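Local coordinates for mandelate racemase / muconate lactonizing enzyme family protein (Agrobacterium tumefaciens, PDB 4DXK) that probably acts as a lyase or isomerase of the enolase superfamily, and holds a metal ion between carboxylates in its barrel domain, at residues W221-L224 / P225-I229; H241-P244 / I245-S249; T99-P102 / I103-L107; V325-A328 / S329-S333. One frame throughout, in Å; residues are numbered along the deposited sequence.

Contact 1. Residues W221-L224 / P225-I229; sequences WQLL and PAMQI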
ATOM      1  N   TRP A 221     -24.335   9.872 -11.912  1.00  8.83           N
ATOM      2  CA  TRP A 221     -24.585   9.243 -10.614  1.00  8.97           C
ATOM      3  C   TRP A 221     -23.476   9.461  -9.602  1.00  8.21           C
ATOM      4  O   TRP A 221     -22.295   9.521  -9.959  1.00  8.82           O
ATOM      5  CB  TRP A 221     -24.787   7.735 -10.807  1.00  9.46           C
ATOM      6  CG  TRP A 221     -26.012   7.442 -11.591  1.00  8.77           C
ATOM      7  CD1 TRP A 221     -26.098   7.202 -12.931  1.00  8.99           C
ATOM      8  CD2 TRP A 221     -27.344   7.409 -11.089  1.00  9.15           C
ATOM      9  NE1 TRP A 221     -27.415   6.999 -13.295  1.00 10.07           N
ATOM     10  CE2 TRP A 221     -28.198   7.134 -12.176  1.00  9.77           C
ATOM     11  CE3 TRP A 221     -27.904   7.605  -9.824  1.00 11.03           C
ATOM     12  CZ2 TRP A 221     -29.579   7.022 -12.026  1.00 10.35           C
ATOM     13  CZ3 TRP A 221     -29.270   7.500  -9.681  1.00 10.32           C
ATOM     14  CH2 TRP A 221     -30.093   7.217 -10.775  1.00 10.91           C
ATOM     15  N   GLN A 222     -23.863   9.563  -8.331  1.00  8.53           N
ATOM     16  CA  GLN A 222     -22.926   9.461  -7.224  1.00  8.73           C
ATOM     17  C   GLN A 222     -22.511   7.998  -7.022  1.00  8.18           C
ATOM     18  O   GLN A 222     -23.077   7.095  -7.640  1.00  8.69           O
ATOM     19  CB  GLN A 222     -23.521  10.069  -5.949  1.00  8.67           C
ATOM     20  CG  GLN A 222     -23.878  11.544  -6.105  1.00  8.86           C
ATOM     21  CD  GLN A 222     -22.665  12.381  -6.416  1.00  9.10           C
ATOM     22  OE1 GLN A 222     -21.701  12.397  -5.652  1.00 10.87           O
ATOM     23  NE2 GLN A 222     -22.687  13.067  -7.550  1.00 11.41           N
ATOM     24  N   LEU A 223     -21.524   7.758  -6.166  1.00  7.76           N
ATOM     25  CA  LEU A 223     -20.894   6.437  -6.084  1.00  8.36           C
ATOM     26  C   LEU A 223     -21.824   5.327  -5.626  1.00  8.45           C
ATOM     27  O   LEU A 223     -21.840   4.245  -6.222  1.00  9.21           O
ATOM     28  CB  LEU A 223     -19.657   6.477  -5.191  1.00  9.51           C
ATOM     29  CG  LEU A 223     -18.953   5.128  -5.020  1.00  8.71           C
ATOM     30  CD1 LEU A 223     -18.376   4.631  -6.335  1.00 10.07           C
ATOM     31  CD2 LEU A 223     -17.859   5.229  -3.967  1.00 12.93           C
ATOM     32  N   LEU A 224     -22.575   5.575  -4.563  1.00  8.66           N
ATOM     33  CA  LEU A 224     -23.413   4.508  -4.018  1.00  8.65           C
ATOM     34  C   LEU A 224     -24.521   4.028  -4.974  1.00  9.11           C
ATOM     35  O   LEU A 224     -24.632   2.835  -5.229  1.00 10.25           O
ATOM     36  CB  LEU A 224     -23.958   4.856  -2.631  1.00  9.58           C
ATOM     37  CG  LEU A 224     -22.894   5.171  -1.575  1.00  9.17           C
ATOM     38  CD1 LEU A 224     -23.580   5.429  -0.246  1.00 10.92           C
ATOM     39  CD2 LEU A 224     -21.867   4.054  -1.440  1.00 11.52           C
ATOM     40  N   PRO A 225     -25.336   4.950  -5.528  1.00  8.63           N
ATOM     41  CA  PRO A 225     -26.326   4.441  -6.483  1.00  8.63           C
ATOM     42  C   PRO A 225     -25.667   3.883  -7.756  1.00  9.18           C
ATOM     43  O   PRO A 225     -26.218   2.957  -8.360  1.00  9.55           O
ATOM     44  CB  PRO A 225     -27.195   5.669  -6.786  1.00  9.93           C
ATOM     45  CG  PRO A 225     -26.327   6.846  -6.447  1.00 10.16           C
ATOM     46  CD  PRO A 225     -25.533   6.384  -5.253  1.00  9.55           C
ATOM     47  N   ALA A 226     -24.511   4.408  -8.160  1.00  8.96           N
ATOM     48  CA  ALA A 226     -23.797   3.813  -9.291  1.00  8.07           C
ATOM     49  C   ALA A 226     -23.472   2.339  -9.024  1.00  9.20           C
ATOM     50  O   ALA A 226     -23.670   1.482  -9.898  1.00  9.18           O
ATOM     51  CB  ALA A 226     -22.533   4.603  -9.596  1.00  8.79           C
ATOM     52  N   MET A 227     -22.981   2.035  -7.824  0.51  9.85           N
ATOM     53  CA  MET A 227     -22.657   0.647  -7.488  0.51  9.34           C
ATOM     54  C   MET A 227     -23.916  -0.217  -7.388  0.51 10.56           C
ATOM     55  O   MET A 227     -23.910  -1.377  -7.797  0.51 11.87           O
ATOM     56  CB  MET A 227     -21.818   0.560  -6.204  0.51 13.23           C
ATOM     57  CG  MET A 227     -20.398   1.089  -6.359  0.51  7.42           C
ATOM     58  SD  MET A 227     -19.308   0.752  -4.962  0.51  9.98           S
ATOM     59  CE  MET A 227     -20.092   1.717  -3.655  0.51 12.90           C
ATOM     60  N   GLN A 228     -24.997   0.352  -6.862  1.00  9.61           N
ATOM     61  CA  GLN A 228     -26.270  -0.354  -6.773  1.00 10.92           C
ATOM     62  C   GLN A 228     -26.771  -0.748  -8.165  1.00 10.46           C
ATOM     63  O   GLN A 228     -27.196  -1.886  -8.395  1.00 12.03           O
ATOM     64  CB  GLN A 228     -27.280   0.564  -6.085  1.00 11.29           C
ATOM     65  CG  GLN A 228     -28.667  -0.016  -5.912  1.00 13.67           C
ATOM     66  CD  GLN A 228     -29.626   0.995  -5.323  1.00 13.28           C
ATOM     67  OE1 GLN A 228     -29.235   2.103  -4.959  1.00 14.43           O
ATOM     68  NE2 GLN A 228     -30.893   0.618  -5.221  1.00 17.20           N
ATOM     69  N   ILE A 229     -26.718   0.202  -9.091  1.00 10.23           N
ATOM     70  CA  ILE A 229     -27.124  -0.042 -10.472  1.00 10.26           C
ATOM     71  C   ILE A 229     -26.222  -1.076 -11.147  1.00  9.95           C
ATOM     72  O   ILE A 229     -26.707  -1.981 -11.840  1.00 10.68           O
ATOM     73  CB  ILE A 229     -27.148   1.276 -11.286  1.00  9.31           C
ATOM     74  CG1 ILE A 229     -28.234   2.220 -10.760  1.00 10.38           C
ATOM     75  CG2 ILE A 229     -27.317   0.992 -12.778  1.00 11.64           C
ATOM     76  CD1 ILE A 229     -28.101   3.644 -11.265  1.00 11.83           C
TER
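L224 and P225 meet in the opening turn of helix 223-232, the helix of a beta-alpha-beta unit that runs from strand 212-216 to strand 240-242 in the barrel domain. P225 illustrates why proline suits a first helical turn: its nitrogen carries no hydrogen, and at this level the helix has no preceding turn of its own to offer a carbonyl. The next three amides close the turn. A226 N bonds to the carbonyl of the N-cap residue, Q222 O, at 3.1 Å, M227 N takes L223 O, and Q228 N reaches L224 O at 3.0 Å. M227 bends at chi3, bringing CE 3.7 Å from L224 CD2 and near L223 CG.

Just ahead of the cap, W221 folds its indole back against the helix it precedes. Its CG stands anti to the carbonyl carbon (chi1 -65°), which places the ring where P225 CB and I229 CD1 can reach it. The pyrrolidine of P225 approaches the indole at a slant, CB lying 3.7 Å from W221 CE3, while the methyl of A226 sits 4.0 Å from W221 CB. A179 and A180 of helix 177-183 also pack on the indole. L224, by contrast, rests on G286 of a second subunit, so the same turn serves both the fold and the assembly.

One turn further on, I229 completes the cluster. Its extended side chain crosses the indole at about a right angle and lays a methyl over one face in a CH-pi contact, CD1 standing 3.7 Å from the centroid of the six-membered ring of W221 and 16° off the normal.

Contact 2. Residues H241-P244 / I245-S249; sequences HEDP and IKMDS. With NA (sodium ion), chain C.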
ATOM      1  N   HIS A 241     -19.549  -0.345 -18.801  1.00  8.58           N
ATOM      2  CA  HIS A 241     -20.299   0.655 -18.049  1.00  8.16           C
ATOM      3  C   HIS A 241     -19.544   1.959 -18.169  1.00  8.19           C
ATOM      4  O   HIS A 241     -18.470   2.132 -17.572  1.00  8.37           O
ATOM      5  CB  HIS A 241     -20.453   0.246 -16.583  1.00  9.53           C
ATOM      6  CG  HIS A 241     -21.360  -0.927 -16.384  1.00  8.11           C
ATOM      7  ND1 HIS A 241     -21.566  -1.509 -15.149  1.00  9.11           N
ATOM      8  CD2 HIS A 241     -22.119  -1.630 -17.258  1.00  9.32           C
ATOM      9  CE1 HIS A 241     -22.407  -2.522 -15.275  1.00 10.02           C
ATOM     10  NE2 HIS A 241     -22.753  -2.621 -16.546  1.00  9.90           N
ATOM     11  N   GLU A 242     -20.092   2.862 -18.973  1.00  8.09           N
ATOM     12  CA  GLU A 242     -19.386   4.071 -19.381  1.00  7.95           C
ATOM     13  C   GLU A 242     -19.750   5.250 -18.493  1.00  8.11           C
ATOM     14  O   GLU A 242     -20.934   5.541 -18.270  1.00  8.97           O
ATOM     15  CB  GLU A 242     -19.725   4.378 -20.838  1.00  9.10           C
ATOM     16  CG  GLU A 242     -19.003   5.586 -21.428  1.00  9.71           C
ATOM     17  CD  GLU A 242     -19.261   5.729 -22.917  1.00 13.74           C
ATOM     18  OE1 GLU A 242     -19.651   4.737 -23.566  1.00 11.01           O
ATOM     19  OE2 GLU A 242     -19.098   6.847 -23.454  1.00 21.01           O
ATOM     20  N   ASP A 243     -18.723   5.931 -17.995  1.00  8.09           N
ATOM     21  CA  ASP A 243     -18.890   7.119 -17.160  1.00  8.67           C
ATOM     22  C   ASP A 243     -19.942   6.913 -16.066  1.00  8.73           C
ATOM     23  O   ASP A 243     -20.894   7.685 -15.952  1.00  8.90           O
ATOM     24  CB  ASP A 243     -19.190   8.335 -18.041  1.00  9.37           C
ATOM     25  CG  ASP A 243     -17.992   8.755 -18.860  1.00 10.99           C
ATOM     26  OD1 ASP A 243     -16.870   8.526 -18.390  1.00 11.61           O
ATOM     27  OD2 ASP A 243     -18.163   9.307 -19.962  1.00 12.65           O
ATOM     28  N   PRO A 244     -19.756   5.879 -15.232  1.00  8.25           N
ATOM     29  CA  PRO A 244     -20.766   5.593 -14.207  1.00  8.33           C
ATOM     30  C   PRO A 244     -20.881   6.678 -13.140  1.00  9.10           C
ATOM     31  O   PRO A 244     -21.942   6.812 -12.521  1.00  9.56           O
ATOM     32  CB  PRO A 244     -20.263   4.292 -13.580  1.00  9.10           C
ATOM     33  CG  PRO A 244     -18.773   4.295 -13.843  1.00  9.82           C
ATOM     34  CD  PRO A 244     -18.650   4.900 -15.203  1.00  9.04           C
ATOM     35  N   ILE A 245     -19.789   7.408 -12.916  1.00  7.79           N
ATOM     36  CA  ILE A 245     -19.729   8.520 -11.975  1.00  8.29           C
ATOM     37  C   ILE A 245     -18.961   9.652 -12.651  1.00  7.36           C
ATOM     38  O   ILE A 245     -18.400   9.464 -13.725  1.00  8.89           O
ATOM     39  CB  ILE A 245     -19.044   8.133 -10.633  1.00  8.56           C
ATOM     40  CG1 ILE A 245     -17.578   7.735 -10.865  1.00  8.55           C
ATOM     41  CG2 ILE A 245     -19.824   7.031  -9.896  1.00 10.37           C
ATOM     42  CD1 ILE A 245     -16.783   7.596  -9.568  1.00 11.18           C
ATOM     43  N   LYS A 246     -18.947  10.821 -12.032  1.00  7.81           N
ATOM     44  CA  LYS A 246     -18.178  11.957 -12.530  1.00  8.20           C
ATOM     45  C   LYS A 246     -16.702  11.610 -12.483  1.00  7.19           C
ATOM     46  O   LYS A 246     -16.224  11.024 -11.514  1.00  8.37           O
ATOM     47  CB  LYS A 246     -18.440  13.187 -11.659  1.00  9.51           C
ATOM     48  CG  LYS A 246     -18.007  14.499 -12.289  1.00 12.48           C
ATOM     49  CD  LYS A 246     -18.987  14.968 -13.335  1.00 12.58           C
ATOM     50  CE  LYS A 246     -18.692  16.405 -13.757  1.00 12.06           C
ATOM     51  NZ  LYS A 246     -19.585  16.773 -14.865  1.00 13.19           N
ATOM     52  N   MET A 247     -15.965  11.985 -13.523  1.00  7.50           N
ATOM     53  CA  MET A 247     -14.556  11.612 -13.636  1.00  7.27           C
ATOM     54  C   MET A 247     -13.614  12.677 -13.067  1.00  8.05           C
ATOM     55  O   MET A 247     -12.609  13.031 -13.694  1.00 11.36           O
ATOM     56  CB  MET A 247     -14.237  11.292 -15.101  1.00  7.88           C
ATOM     57  CG  MET A 247     -15.007  10.076 -15.608  1.00  8.45           C
ATOM     58  SD  MET A 247     -14.300   8.569 -14.936  1.00  8.59           S
ATOM     59  CE  MET A 247     -15.605   7.405 -15.246  1.00  9.67           C
ATOM     60  N   ASP A 248     -13.933  13.183 -11.878  1.00  7.63           N
ATOM     61  CA  ASP A 248     -13.165  14.273 -11.261  1.00  9.12           C
ATOM     62  C   ASP A 248     -12.197  13.895 -10.142  1.00 11.56           C
ATOM     63  O   ASP A 248     -11.197  14.579  -9.926  1.00 20.58           O
ATOM     64  CB  ASP A 248     -14.063  15.423 -10.813  1.00  9.18           C
ATOM     65  CG  ASP A 248     -15.242  14.989  -9.974  1.00 11.31           C
ATOM     66  OD1 ASP A 248     -15.388  13.798  -9.606  1.00 11.17           O
ATOM     67  OD2 ASP A 248     -16.036  15.912  -9.665  1.00 13.75           O
ATOM     68  N   SER A 249     -12.512  12.869  -9.365  0.66  7.87           N
ATOM     69  CA  SER A 249     -11.543  12.247  -8.455  0.66  7.32           C
ATOM     70  C   SER A 249     -11.547  10.758  -8.784  0.66  7.97           C
ATOM     71  O   SER A 249     -12.406  10.005  -8.319  0.66  9.86           O
ATOM     72  CB  SER A 249     -11.918  12.479  -6.989  0.66  8.41           C
ATOM     73  OG  SER A 249     -11.714  13.817  -6.564  0.66  7.86           O
TER
HETATM   74 NA    NA C 502     -20.411   8.720 -23.833  1.00 12.83          NA
HETATM   75  O   HOH W   1     -20.264   9.360 -21.601  1.00 23.75           O
HETATM   76  O   HOH W   2     -21.670  10.682 -24.185  1.00 23.27           O
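OD2 of D243 accepts a 2.7 Å hydrogen bond from a water, while OD1 of the same carboxylate lies 3.6 Å from CE of M247. That water also binds the sodium ion, its oxygen 2.3 Å from the metal, so D243 acts in the second shell, orienting a ligand instead of binding the ion. The direct link comes from the preceding residue: E242 stretches out its side chain and binds sodium through OE2 at 2.3 Å. E216 and E268 supply further carboxylate ligands, the glutamate trio of this metal site, and E242 OE1 forms a salt bridge with K172.

On its other side D243 meets the loop. OD1 is hydrogen-bonded by S267 OG, and M247, the centre of an inverse gamma turn, doubles back toward it. The bend lies at chi2 (-75°), so that the side chains of M247 and D243 cross at about a right angle, the methyl end nearest OD1. That methyl also reaches the proline ring, with CE of M247 3.9 Å from CD of P244.

The segment thus leaves strand 240-242 at the metal and runs toward helix 253-259. M247 packs on L253 of that helix and on A266 of the adjacent parallel strand 264-266, while P244 rests on Y256.

Contact 3. Residues T99-P102 / I103-L107; sequences TNQP and IAQLL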
ATOM      1  N   THR A  99       2.170  15.217 -47.530  1.00 11.15           N
ATOM      2  CA  THR A  99       2.891  13.978 -47.813  1.00 10.39           C
ATOM      3  C   THR A  99       2.122  13.036 -48.724  1.00 10.53           C
ATOM      4  O   THR A  99       2.613  11.947 -49.033  1.00 11.28           O
ATOM      5  CB  THR A  99       3.220  13.208 -46.522  1.00 11.92           C
ATOM      6  OG1 THR A  99       2.013  12.922 -45.795  1.00 10.51           O
ATOM      7  CG2 THR A  99       4.172  14.014 -45.647  1.00 13.42           C
ATOM      8  N   ASN A 100       0.924  13.444 -49.136  1.00 10.37           N
ATOM      9  CA  ASN A 100       0.027  12.585 -49.905  1.00 10.60           C
ATOM     10  C   ASN A 100      -0.262  11.259 -49.196  1.00 10.76           C
ATOM     11  O   ASN A 100      -0.313  10.201 -49.832  1.00 12.93           O
ATOM     12  CB  ASN A 100       0.560  12.352 -51.321  1.00 13.39           C
ATOM     13  CG  ASN A 100      -0.506  11.845 -52.260  1.00 16.72           C
ATOM     14  OD1 ASN A 100      -1.682  12.159 -52.106  1.00 18.42           O
ATOM     15  ND2 ASN A 100      -0.102  11.045 -53.239  1.00 22.52           N
ATOM     16  N   GLN A 101      -0.467  11.322 -47.881  1.00  9.39           N
ATOM     17  CA  GLN A 101      -0.739  10.131 -47.078  1.00  9.98           C
ATOM     18  C   GLN A 101      -1.984  10.309 -46.232  1.00  8.88           C
ATOM     19  O   GLN A 101      -2.216  11.385 -45.677  1.00  9.53           O
ATOM     20  CB  GLN A 101       0.437   9.832 -46.145  1.00 11.92           C
ATOM     21  CG  GLN A 101       1.700   9.404 -46.878  1.00 13.31           C
ATOM     22  CD  GLN A 101       1.543   8.073 -47.590  1.00 13.08           C
ATOM     23  OE1 GLN A 101       0.728   7.238 -47.214  1.00 14.66           O
ATOM     24  NE2 GLN A 101       2.324   7.877 -48.653  1.00 17.45           N
ATOM     25  N   PRO A 102      -2.793   9.252 -46.109  1.00  8.27           N
ATOM     26  CA  PRO A 102      -3.875   9.314 -45.118  1.00  8.46           C
ATOM     27  C   PRO A 102      -3.339   9.468 -43.700  1.00  8.12           C
ATOM     28  O   PRO A 102      -2.237   8.992 -43.398  1.00  8.54           O
ATOM     29  CB  PRO A 102      -4.548   7.941 -45.253  1.00  9.39           C
ATOM     30  CG  PRO A 102      -4.133   7.438 -46.625  1.00 11.10           C
ATOM     31  CD  PRO A 102      -2.727   7.947 -46.784  1.00 10.04           C
ATOM     32  N   ILE A 103      -4.109  10.107 -42.832  1.00  7.86           N
ATOM     33  CA  ILE A 103      -3.701  10.223 -41.432  1.00  8.39           C
ATOM     34  C   ILE A 103      -3.341   8.870 -40.797  1.00  8.46           C
ATOM     35  O   ILE A 103      -2.345   8.777 -40.080  1.00  8.60           O
ATOM     36  CB  ILE A 103      -4.734  11.008 -40.593  1.00  7.71           C
ATOM     37  CG1 ILE A 103      -4.686  12.494 -40.971  1.00  8.94           C
ATOM     38  CG2 ILE A 103      -4.495  10.831 -39.094  1.00  8.27           C
ATOM     39  CD1 ILE A 103      -5.862  13.298 -40.461  1.00  9.03           C
ATOM     40  N   ALA A 104      -4.113   7.822 -41.079  1.00  7.62           N
ATOM     41  CA  ALA A 104      -3.823   6.525 -40.471  1.00  7.93           C
ATOM     42  C   ALA A 104      -2.404   6.067 -40.798  1.00  7.99           C
ATOM     43  O   ALA A 104      -1.739   5.447 -39.977  1.00  8.97           O
ATOM     44  CB  ALA A 104      -4.832   5.480 -40.909  1.00  9.55           C
ATOM     45  N   GLN A 105      -1.935   6.371 -42.004  1.00  8.45           N
ATOM     46  CA  GLN A 105      -0.568   6.029 -42.369  1.00  8.10           C
ATOM     47  C   GLN A 105       0.439   6.816 -41.535  1.00  8.82           C
ATOM     48  O   GLN A 105       1.402   6.254 -41.009  1.00  9.21           O
ATOM     49  CB  GLN A 105      -0.309   6.263 -43.857  1.00  9.61           C
ATOM     50  CG  GLN A 105       1.129   5.922 -44.240  1.00 10.11           C
ATOM     51  CD  GLN A 105       1.460   4.468 -43.952  1.00  9.06           C
ATOM     52  OE1 GLN A 105       0.793   3.572 -44.451  1.00 10.99           O
ATOM     53  NE2 GLN A 105       2.476   4.234 -43.136  1.00  9.96           N
ATOM     54  N   LEU A 106       0.216   8.115 -41.399  1.00  8.61           N
ATOM     55  CA  LEU A 106       1.135   8.961 -40.660  1.00  8.09           C
ATOM     56  C   LEU A 106       1.188   8.593 -39.184  1.00  9.23           C
ATOM     57  O   LEU A 106       2.188   8.859 -38.529  1.00 11.06           O
ATOM     58  CB  LEU A 106       0.778  10.438 -40.849  1.00  9.68           C
ATOM     59  CG  LEU A 106       0.916  10.954 -42.283  1.00  9.66           C
ATOM     60  CD1 LEU A 106       0.573  12.429 -42.308  1.00 12.80           C
ATOM     61  CD2 LEU A 106       2.319  10.703 -42.832  1.00 13.72           C
ATOM     62  N   LEU A 107       0.125   7.989 -38.656  1.00  7.91           N
ATOM     63  CA  LEU A 107       0.130   7.518 -37.274  1.00  8.85           C
ATOM     64  C   LEU A 107       0.993   6.270 -37.055  1.00  8.84           C
ATOM     65  O   LEU A 107       1.303   5.935 -35.906  1.00  9.69           O
ATOM     66  CB  LEU A 107      -1.298   7.254 -36.783  1.00  9.56           C
ATOM     67  CG  LEU A 107      -2.211   8.475 -36.711  1.00  8.24           C
ATOM     68  CD1 LEU A 107      -3.635   8.041 -36.421  1.00  9.18           C
ATOM     69  CD2 LEU A 107      -1.723   9.477 -35.682  1.00 10.24           C
TER
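Q101 reaches across to L106 and Q105, and its side chain can be followed atom by atom. CB lies 3.9 Å from L106 CD2, an apolar start. CG turns the chain, the bend at chi2 (-66°) bringing the amide alongside Q105. CD then comes 4.0 Å from Q105 CG, and the tip oxygen OE1 settles at 3.3 Å from the same Q105 CG, touching aliphatic carbon. The two glutamines run side by side in the same direction, but their amide planes are 89° apart and do not stack. Q105 sends NE2 onward to L59 O of a neighbouring subunit.

L106 has a second neighbour in T99, whose OG1 lies 3.7 Å from L106 CD2 and is hydrogen-bonded to F95 O. In the backbone, P102 O holds the new turn, accepting a fairly straight bond from L106 N at 3.3 Å and a weak one from Q105 N.

The arrangement is a tight link between two helices: N100, with positive phi, closes helix 79-99 in a Schellman motif, and two residues later P102 is the N-cap of helix 103-106, within the N-terminal domain characteristic of the mandelate racemase and muconate lactonizing enzyme family.

Contact 4. Residues V325-A328 / S329-S333; sequences VLCA and STHLS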
ATOM      1  N   VAL A 325     -14.692  14.696 -36.666  1.00  8.60           N
ATOM      2  CA  VAL A 325     -14.303  13.868 -35.527  1.00  8.72           C
ATOM      3  C   VAL A 325     -14.539  12.390 -35.821  1.00  8.81           C
ATOM      4  O   VAL A 325     -13.687  11.564 -35.512  1.00  9.02           O
ATOM      5  CB  VAL A 325     -14.974  14.317 -34.205  1.00  8.05           C
ATOM      6  CG1 VAL A 325     -14.806  13.270 -33.099  1.00 10.01           C
ATOM      7  CG2 VAL A 325     -14.371  15.627 -33.763  1.00 10.11           C
ATOM      8  N   LEU A 326     -15.667  12.043 -36.431  1.00  8.88           N
ATOM      9  CA  LEU A 326     -15.876  10.650 -36.806  1.00  9.09           C
ATOM     10  C   LEU A 326     -14.760  10.164 -37.733  1.00  8.92           C
ATOM     11  O   LEU A 326     -14.193   9.081 -37.539  1.00  9.25           O
ATOM     12  CB  LEU A 326     -17.247  10.457 -37.453  1.00  9.85           C
ATOM     13  CG  LEU A 326     -17.495   9.058 -38.027  1.00 10.70           C
ATOM     14  CD1 LEU A 326     -17.479   7.981 -36.942  1.00 11.96           C
ATOM     15  CD2 LEU A 326     -18.807   9.005 -38.797  1.00 13.41           C
ATOM     16  N   CYS A 327     -14.422  10.972 -38.730  1.00  9.00           N
ATOM     17  CA  CYS A 327     -13.416  10.572 -39.693  1.00  9.39           C
ATOM     18  C   CYS A 327     -12.021  10.439 -39.069  1.00  8.65           C
ATOM     19  O   CYS A 327     -11.347   9.419 -39.232  1.00  8.51           O
ATOM     20  CB  CYS A 327     -13.395  11.552 -40.863  1.00  8.75           C
ATOM     21  SG  CYS A 327     -12.182  11.113 -42.088  1.00 11.60           S
ATOM     22  N   ALA A 328     -11.569  11.473 -38.372  1.00  8.59           N
ATOM     23  CA  ALA A 328     -10.250  11.429 -37.749  1.00  8.94           C
ATOM     24  C   ALA A 328     -10.160  10.304 -36.707  1.00  8.42           C
ATOM     25  O   ALA A 328      -9.112   9.665 -36.546  1.00  9.00           O
ATOM     26  CB  ALA A 328      -9.907  12.777 -37.152  1.00 10.59           C
ATOM     27  N   SER A 329     -11.263  10.051 -36.007  1.00  8.03           N
ATOM     28  CA  SER A 329     -11.284   8.950 -35.050  1.00  9.36           C
ATOM     29  C   SER A 329     -11.138   7.612 -35.759  1.00  8.04           C
ATOM     30  O   SER A 329     -10.501   6.684 -35.241  1.00  8.45           O
ATOM     31  CB  SER A 329     -12.573   8.957 -34.237  1.00  9.74           C
ATOM     32  OG  SER A 329     -12.664  10.141 -33.460  1.00  9.75           O
ATOM     33  N   THR A 330     -11.762   7.491 -36.928  1.00  8.53           N
ATOM     34  CA  THR A 330     -11.636   6.269 -37.705  1.00  8.44           C
ATOM     35  C   THR A 330     -10.189   6.053 -38.154  1.00  7.93           C
ATOM     36  O   THR A 330      -9.689   4.934 -38.090  1.00  7.95           O
ATOM     37  CB  THR A 330     -12.634   6.240 -38.875  1.00  9.29           C
ATOM     38  OG1 THR A 330     -13.966   6.393 -38.362  1.00  9.76           O
ATOM     39  CG2 THR A 330     -12.560   4.919 -39.615  1.00 10.00           C
ATOM     40  N   HIS A 331      -9.498   7.119 -38.569  1.00  7.83           N
ATOM     41  CA  HIS A 331      -8.063   6.993 -38.876  1.00  8.47           C
ATOM     42  C   HIS A 331      -7.293   6.444 -37.670  1.00  7.59           C
ATOM     43  O   HIS A 331      -6.475   5.531 -37.794  1.00  8.02           O
ATOM     44  CB  HIS A 331      -7.442   8.336 -39.287  1.00  8.48           C
ATOM     45  CG  HIS A 331      -7.773   8.764 -40.680  1.00  8.07           C
ATOM     46  ND1 HIS A 331      -7.038   8.369 -41.777  1.00  9.09           N
ATOM     47  CD2 HIS A 331      -8.762   9.559 -41.152  1.00  7.89           C
ATOM     48  CE1 HIS A 331      -7.563   8.901 -42.867  1.00  8.93           C
ATOM     49  NE2 HIS A 331      -8.610   9.629 -42.515  1.00  8.59           N
ATOM     50  N   LEU A 332      -7.541   7.007 -36.494  1.00  8.01           N
ATOM     51  CA  LEU A 332      -6.896   6.513 -35.279  1.00  7.64           C
ATOM     52  C   LEU A 332      -7.226   5.048 -35.003  1.00  7.30           C
ATOM     53  O   LEU A 332      -6.342   4.254 -34.667  1.00  8.58           O
ATOM     54  CB  LEU A 332      -7.293   7.377 -34.092  1.00  9.20           C
ATOM     55  CG  LEU A 332      -6.770   6.925 -32.724  1.00  9.08           C
ATOM     56  CD1 LEU A 332      -5.247   6.922 -32.661  1.00 11.79           C
ATOM     57  CD2 LEU A 332      -7.360   7.797 -31.621  1.00 11.07           C
ATOM     58  N   SER A 333      -8.486   4.686 -35.195  1.00  7.79           N
ATOM     59  CA  SER A 333      -8.937   3.322 -34.964  1.00  8.73           C
ATOM     60  C   SER A 333      -8.387   2.318 -35.970  1.00  8.80           C
ATOM     61  O   SER A 333      -8.307   1.140 -35.655  1.00  9.64           O
ATOM     62  CB  SER A 333     -10.462   3.269 -34.953  1.00  8.89           C
ATOM     63  OG  SER A 333     -10.964   3.908 -33.795  1.00  9.50           O
TER
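S329 and T330 turn their hydroxyls back onto carbonyls one helical turn earlier, at V325 and L326 in helix 323-335. These side-chain-to-backbone bonds form the first group. S329 OG donates to V325 O at 2.7 Å, and T330 OG1 to L326 O at 2.8 Å. Both hydroxyls stand beside their own backbone nitrogen (chi1 -63° in S329), the position from which the carbonyl four residues back is within reach. Each carbonyl is doubly gripped, since the amide of the same residue donates as well: S329 N lies 2.9 Å from V325 O, and T330 N bonds to L326 O. In both cases hydroxyl and amide arrive from opposite faces of the carbonyl plane, S329 OG well above it.

Backbone bonds make the second group, with H331 N to C327 O and L332 N to A328 O carrying the helix on.

A sulfur-aromatic contact is the third. C327 SG lies at the edge of the H331 imidazole, 4.7 Å from the ring centroid and 79° off its normal, its nearest ring atoms being CD2 and NE2. The carbonyl also comes close, C327 O lying 3.2 Å from H331 CD2, in an oblique approach.

Chemically, the contact shows how a helix can bury polar residues: the two hydroxyls are satisfied by its own backbone, whereas the imidazole finds its partners beyond the helix. NE2 of H331 bonds to L376 O and ND1 to A104 N, a pairing consistent with a neutral ring protonated on NE2 and receiving a bond at ND1.

The four contacts form two touching pairs. Contacts 1 and 2, with centres 10 Å apart, belong to successive barrel elements: W221 CB packs 3.4 Å from P244 O, and both border a second subunit. Contact 1 is partly buried and chiefly apolar at a helix start; contact 2 is buried, with metal and water chemistry at a strand end. Contacts 3 and 4, both buried and 12 Å apart between centres, join different domains, L107 CD1 resting 3.8 Å from L332 CA. Contact 3 also faces another subunit, whereas no other chain touches contact 4, where the helix backbone takes up hydroxyls. Contacts 1 and 3 lie on opposite sides of the chain's centre.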